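Local coordinates for protein TRAS1 ORF2p (Bombyx mori, PDB 1WDU) that probably nicks target DNA through its N-terminal endonuclease domain, as part of a telomere-specific non-LTR retrotransposon protein, at residues 38-41 with 42-46; 155-159 with 160-164. The protein carries 1 engineered substitution. All coordinates share one frame; numbering follows the deposited sequence.

How the contacts relate
Both contacts are local, in one chain and in series: contact 1 is the C-terminal end of helix 31-44, outside the six-stranded sheet, and contact 2 a loop between strand 149-154 and helix 169-181, in the second sheet's half of the four-layered alpha/beta sandwich. Their centres lie 27 Å apart and their nearest atoms about 18 Å apart, so they do not touch. Both share a backbone device, a six-to-one and a five-to-two hydrogen bond round a positive-phi residue, K45 or G163. D154 and N156 fall in a Gly-Asp-Ala-Asn sequence that in DNase I-like enzymes probably belongs to the catalytic centre, which puts contact 2 beside it; nothing in contact 1's geometry places it there.

Contact 1 (38-41 with 42-46); sequences AIEA and ATRKA
T43 turns back onto I39 with two hydrogen bonds to a single carbonyl. T43 N reaches I39 O at 2.9 Å and T43 OG1 reaches the same I39 O at 2.8 Å, and the two donors come from opposite faces of the carbonyl plane. The hydroxyl can do this because chi1 of -58° sets OG1 beside its own backbone N, facing the preceding turn; it stands above the plane instead of on a lone pair. The usual i to i+4 bonds flank this one, A42 N to A38 O at 3.0 Å and R44 N to E40 O at 2.8 Å.

Charge pairing is looser. E40 and R44 run side by side in the same direction, but E40 OE2 meets R44 NH1 at 3.4 Å, a salt bridge with only a weak hydrogen bond, and the carboxylate stands 80° from the guanidinium plane. OE2 lies near the guanidinium edge. The stronger partner of R44 is D226, met by NH2, so E40 is probably a secondary charge neighbour.

Across the two segments the one apolar side-chain pair is A41 CB with A46 CB, 4.2 Å apart; both methyls also rest on L23 of strand 20-26.

At the helix end, A46 N bonds A41 O at 2.9 Å in the carbonyl plane, on a lone pair, and a water donates to both A41 O and A46 O. K45 has positive phi (57°), and its N bonds A42 O. This pairing is the Schellman motif, here ending the helix of the beta-alpha-beta unit formed by strand 20-26, helix 31-44 and strand 48-52.

Contact 2 (155-159 with 160-164); sequences ANAKS and TWWGS. Engineered in segment 160-164: S164 (natural residue Cys).
S159 O accepts backbone hydrogen bonds from W162 N and S164 N, each at 3.0 Å, the two donors standing above opposite faces of its carbonyl plane. The W162 N bond belongs to the short 3-10 turn at 160-161, whereas S164 N to S159 O and G163 N to T160 O, round G163 at positive phi (75°), fit a Schellman motif in the loop that follows strand 149-154 of this DNase I-like domain.

The S159 side chain reinforces the start of the turn. Its OG lies anti to the backbone N (chi1 175°), and there it accepts from W161 N at 3.1 Å, an ST turn; the same oxygen lies near the plane of the W161 indole, at its edge. S159 CB lies over one face of the six-membered ring of W162, a CH-pi contact modelled too close for its detail to be trusted. The W162 indole folds back because CG lies between its backbone N and carbonyl carbon (chi1 55°), bringing NE1 to A157 O at 3.1 Å in a weak, bent bond. A157 CB adds apolar contact to W162 CZ2 at 4.1 Å, and outside the loop M175, I185 and V209 also touch the W162 side chain. Replacing the W162 indole by an alanine is likely to leave a gap over S159 CB and against these three neighbours, and A157 O without its weak indole donor.

Residue S164 is an engineered substitution for cysteine, so its polar contacts describe the construct. K158 CB packs on S164 CB at 3.8 Å, and S164 OG also hydrogen-bonds R206 O. S164 OG accepts from S159 N at 3.0 Å, the N-H pointing almost straight at it.

Contact 1 (38-41 with 42-46)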
loop_
_atom_site.group_PDB
_atom_site.type_symbol
_atom_site.label_atom_id
_atom_site.label_comp_id
_atom_site.label_asym_id
_atom_site.label_seq_id
_atom_site.Cartn_x
_atom_site.Cartn_y
_atom_site.Cartn_z
ATOM N N ALA A 38 -1.390 -1.495 15.087
ATOM C CA ALA A 38 -1.936 -0.402 15.906
ATOM C C ALA A 38 -0.855 0.193 16.817
ATOM O O ALA A 38 -0.712 1.412 16.916
ATOM C CB ALA A 38 -3.100 -0.907 16.758
ATOM N N ILE A 39 -0.091 -0.683 17.465
ATOM C CA ILE A 39 0.979 -0.269 18.366
ATOM C C ILE A 39 2.060 0.538 17.665
ATOM O O ILE A 39 2.535 1.544 18.198
ATOM C CB ILE A 39 1.607 -1.509 19.074
ATOM C CG1 ILE A 39 0.613 -2.065 20.105
ATOM C CG2 ILE A 39 2.931 -1.134 19.751
ATOM C CD1 ILE A 39 1.056 -3.355 20.729
ATOM N N GLU A 40 2.442 0.100 16.468
ATOM C CA GLU A 40 3.466 0.776 15.672
ATOM C C GLU A 40 3.005 2.149 15.196
ATOM O O GLU A 40 3.789 3.097 15.154
ATOM C CB GLU A 40 3.834 -0.073 14.453
ATOM C CG GLU A 40 4.508 -1.400 14.785
ATOM C CD GLU A 40 5.891 -1.228 15.397
ATOM O OE1 GLU A 40 5.982 -0.827 16.582
ATOM O OE2 GLU A 40 6.885 -1.493 14.684
ATOM N N ALA A 41 1.732 2.240 14.823
ATOM C CA ALA A 41 1.152 3.493 14.353
ATOM C C ALA A 41 1.122 4.504 15.492
ATOM O O ALA A 41 1.386 5.695 15.285
ATOM C CB ALA A 41 -0.260 3.259 13.826
ATOM N N ALA A 42 0.787 4.032 16.690
ATOM C CA ALA A 42 0.749 4.905 17.863
ATOM C C ALA A 42 2.167 5.387 18.143
ATOM O O ALA A 42 2.418 6.585 18.236
ATOM C CB ALA A 42 0.207 4.150 19.070
ATOM N N THR A 43 3.087 4.432 18.256
ATOM C CA THR A 43 4.494 4.713 18.528
ATOM C C THR A 43 5.109 5.680 17.526
ATOM O O THR A 43 5.635 6.727 17.906
ATOM C CB THR A 43 5.326 3.418 18.516
ATOM O OG1 THR A 43 4.809 2.508 19.492
ATOM C CG2 THR A 43 6.777 3.721 18.834
ATOM N N ARG A 44 5.051 5.317 16.247
ATOM C CA ARG A 44 5.600 6.147 15.180
ATOM C C ARG A 44 4.766 7.394 14.894
ATOM O O ARG A 44 5.197 8.274 14.146
ATOM C CB ARG A 44 5.714 5.340 13.893
ATOM C CG ARG A 44 6.890 4.406 13.833
ATOM C CD ARG A 44 7.100 3.961 12.400
ATOM N NE ARG A 44 8.424 3.383 12.202
ATOM C CZ ARG A 44 8.811 2.211 12.689
ATOM N NH1 ARG A 44 7.969 1.479 13.408
ATOM N NH2 ARG A 44 10.047 1.780 12.464
ATOM N N LYS A 45 3.581 7.467 15.490
ATOM C CA LYS A 45 2.685 8.595 15.271
ATOM C C LYS A 45 2.415 8.695 13.774
ATOM O O LYS A 45 2.599 9.745 13.151
ATOM C CB LYS A 45 3.305 9.893 15.812
ATOM C CG LYS A 45 3.113 10.074 17.324
ATOM C CD LYS A 45 3.934 11.231 17.886
ATOM C CE LYS A 45 5.430 10.925 17.860
ATOM N NZ LYS A 45 6.247 12.030 18.453
ATOM N N ALA A 46 1.987 7.569 13.208
ATOM C CA ALA A 46 1.684 7.484 11.789
ATOM C C ALA A 46 0.316 8.090 11.498
ATOM O O ALA A 46 -0.577 8.067 12.341
ATOM C CB ALA A 46 1.719 6.033 11.341
HETATM O O HOH W 1 -0.839 7.796 15.161
#

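Contact 2 (155-159 with 160-164)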
loop_
_atom_site.group_PDB
_atom_site.type_symbol
_atom_site.label_atom_id
_atom_site.label_comp_id
_atom_site.label_asym_id
_atom_site.label_seq_id
_atom_site.Cartn_x
_atom_site.Cartn_y
_atom_site.Cartn_z
ATOM N N ALA A 155 1.987 -7.290 -4.425
ATOM C CA ALA A 155 1.748 -7.650 -5.814
ATOM C C ALA A 155 2.010 -9.123 -6.094
ATOM O O ALA A 155 1.655 -9.622 -7.167
ATOM C CB ALA A 155 2.628 -6.803 -6.720
ATOM N N ASN A 156 2.617 -9.820 -5.132
ATOM C CA ASN A 156 2.963 -11.225 -5.327
ATOM C C ASN A 156 3.595 -11.344 -6.715
ATOM O O ASN A 156 3.200 -12.183 -7.522
ATOM C CB ASN A 156 1.718 -12.117 -5.255
ATOM C CG ASN A 156 1.335 -12.475 -3.836
ATOM O OD1 ASN A 156 0.267 -12.095 -3.353
ATOM N ND2 ASN A 156 2.206 -13.211 -3.159
ATOM N N ALA A 157 4.555 -10.470 -6.992
ATOM C CA ALA A 157 5.247 -10.439 -8.280
ATOM C C ALA A 157 6.679 -10.019 -8.001
ATOM O O ALA A 157 6.934 -9.156 -7.157
ATOM C CB ALA A 157 4.576 -9.435 -9.232
ATOM N N LYS A 158 7.613 -10.613 -8.726
ATOM C CA LYS A 158 9.017 -10.326 -8.503
ATOM C C LYS A 158 9.657 -9.502 -9.587
ATOM O O LYS A 158 9.416 -9.717 -10.771
ATOM C CB LYS A 158 9.791 -11.640 -8.349
ATOM C CG LYS A 158 9.200 -12.583 -7.317
ATOM C CD LYS A 158 10.100 -13.781 -7.052
ATOM C CE LYS A 158 9.560 -14.620 -5.898
ATOM N NZ LYS A 158 10.567 -15.616 -5.407
ATOM N N SER A 159 10.490 -8.559 -9.169
ATOM C CA SER A 159 11.215 -7.714 -10.095
ATOM C C SER A 159 12.406 -7.072 -9.406
ATOM O O SER A 159 12.294 -6.555 -8.284
ATOM C CB SER A 159 10.319 -6.624 -10.657
ATOM O OG SER A 159 11.090 -5.750 -11.456
ATOM N N THR A 160 13.552 -7.108 -10.074
ATOM C CA THR A 160 14.748 -6.510 -9.507
ATOM C C THR A 160 14.554 -5.008 -9.364
ATOM O O THR A 160 15.299 -4.356 -8.644
ATOM C CB THR A 160 16.008 -6.805 -10.370
ATOM O OG1 THR A 160 15.801 -6.357 -11.715
ATOM C CG2 THR A 160 16.295 -8.292 -10.380
ATOM N N TRP A 161 13.556 -4.456 -10.049
ATOM C CA TRP A 161 13.299 -3.021 -9.936
ATOM C C TRP A 161 12.839 -2.648 -8.523
ATOM O O TRP A 161 12.899 -1.486 -8.136
ATOM C CB TRP A 161 12.271 -2.563 -10.969
ATOM C CG TRP A 161 12.855 -2.458 -12.329
ATOM C CD1 TRP A 161 12.678 -3.324 -13.376
ATOM C CD2 TRP A 161 13.760 -1.448 -12.788
ATOM N NE1 TRP A 161 13.418 -2.911 -14.455
ATOM C CE2 TRP A 161 14.092 -1.763 -14.122
ATOM C CE3 TRP A 161 14.325 -0.307 -12.200
ATOM C CZ2 TRP A 161 14.967 -0.977 -14.881
ATOM C CZ3 TRP A 161 15.194 0.477 -12.953
ATOM C CH2 TRP A 161 15.507 0.136 -14.282
ATOM N N TRP A 162 12.357 -3.634 -7.768
ATOM C CA TRP A 162 11.967 -3.394 -6.387
ATOM C C TRP A 162 12.695 -4.382 -5.462
ATOM O O TRP A 162 12.152 -4.854 -4.463
ATOM C CB TRP A 162 10.429 -3.418 -6.195
ATOM C CG TRP A 162 9.682 -4.638 -6.652
ATOM C CD1 TRP A 162 9.566 -5.833 -5.995
ATOM C CD2 TRP A 162 8.886 -4.756 -7.845
ATOM N NE1 TRP A 162 8.737 -6.687 -6.703
ATOM C CE2 TRP A 162 8.311 -6.048 -7.841
ATOM C CE3 TRP A 162 8.602 -3.893 -8.912
ATOM C CZ2 TRP A 162 7.468 -6.496 -8.866
ATOM C CZ3 TRP A 162 7.764 -4.341 -9.935
ATOM C CH2 TRP A 162 7.207 -5.632 -9.899
ATOM N N GLY A 163 13.946 -4.678 -5.833
ATOM C CA GLY A 163 14.823 -5.536 -5.046
ATOM C C GLY A 163 14.651 -7.038 -4.996
ATOM O O GLY A 163 15.339 -7.704 -4.218
ATOM N N SER A 164 13.757 -7.583 -5.815
ATOM C CA SER A 164 13.521 -9.022 -5.831
ATOM C C SER A 164 14.735 -9.787 -6.362
ATOM O O SER A 164 15.599 -9.215 -7.032
ATOM C CB SER A 164 12.293 -9.335 -6.688
ATOM O OG SER A 164 11.154 -8.650 -6.203
#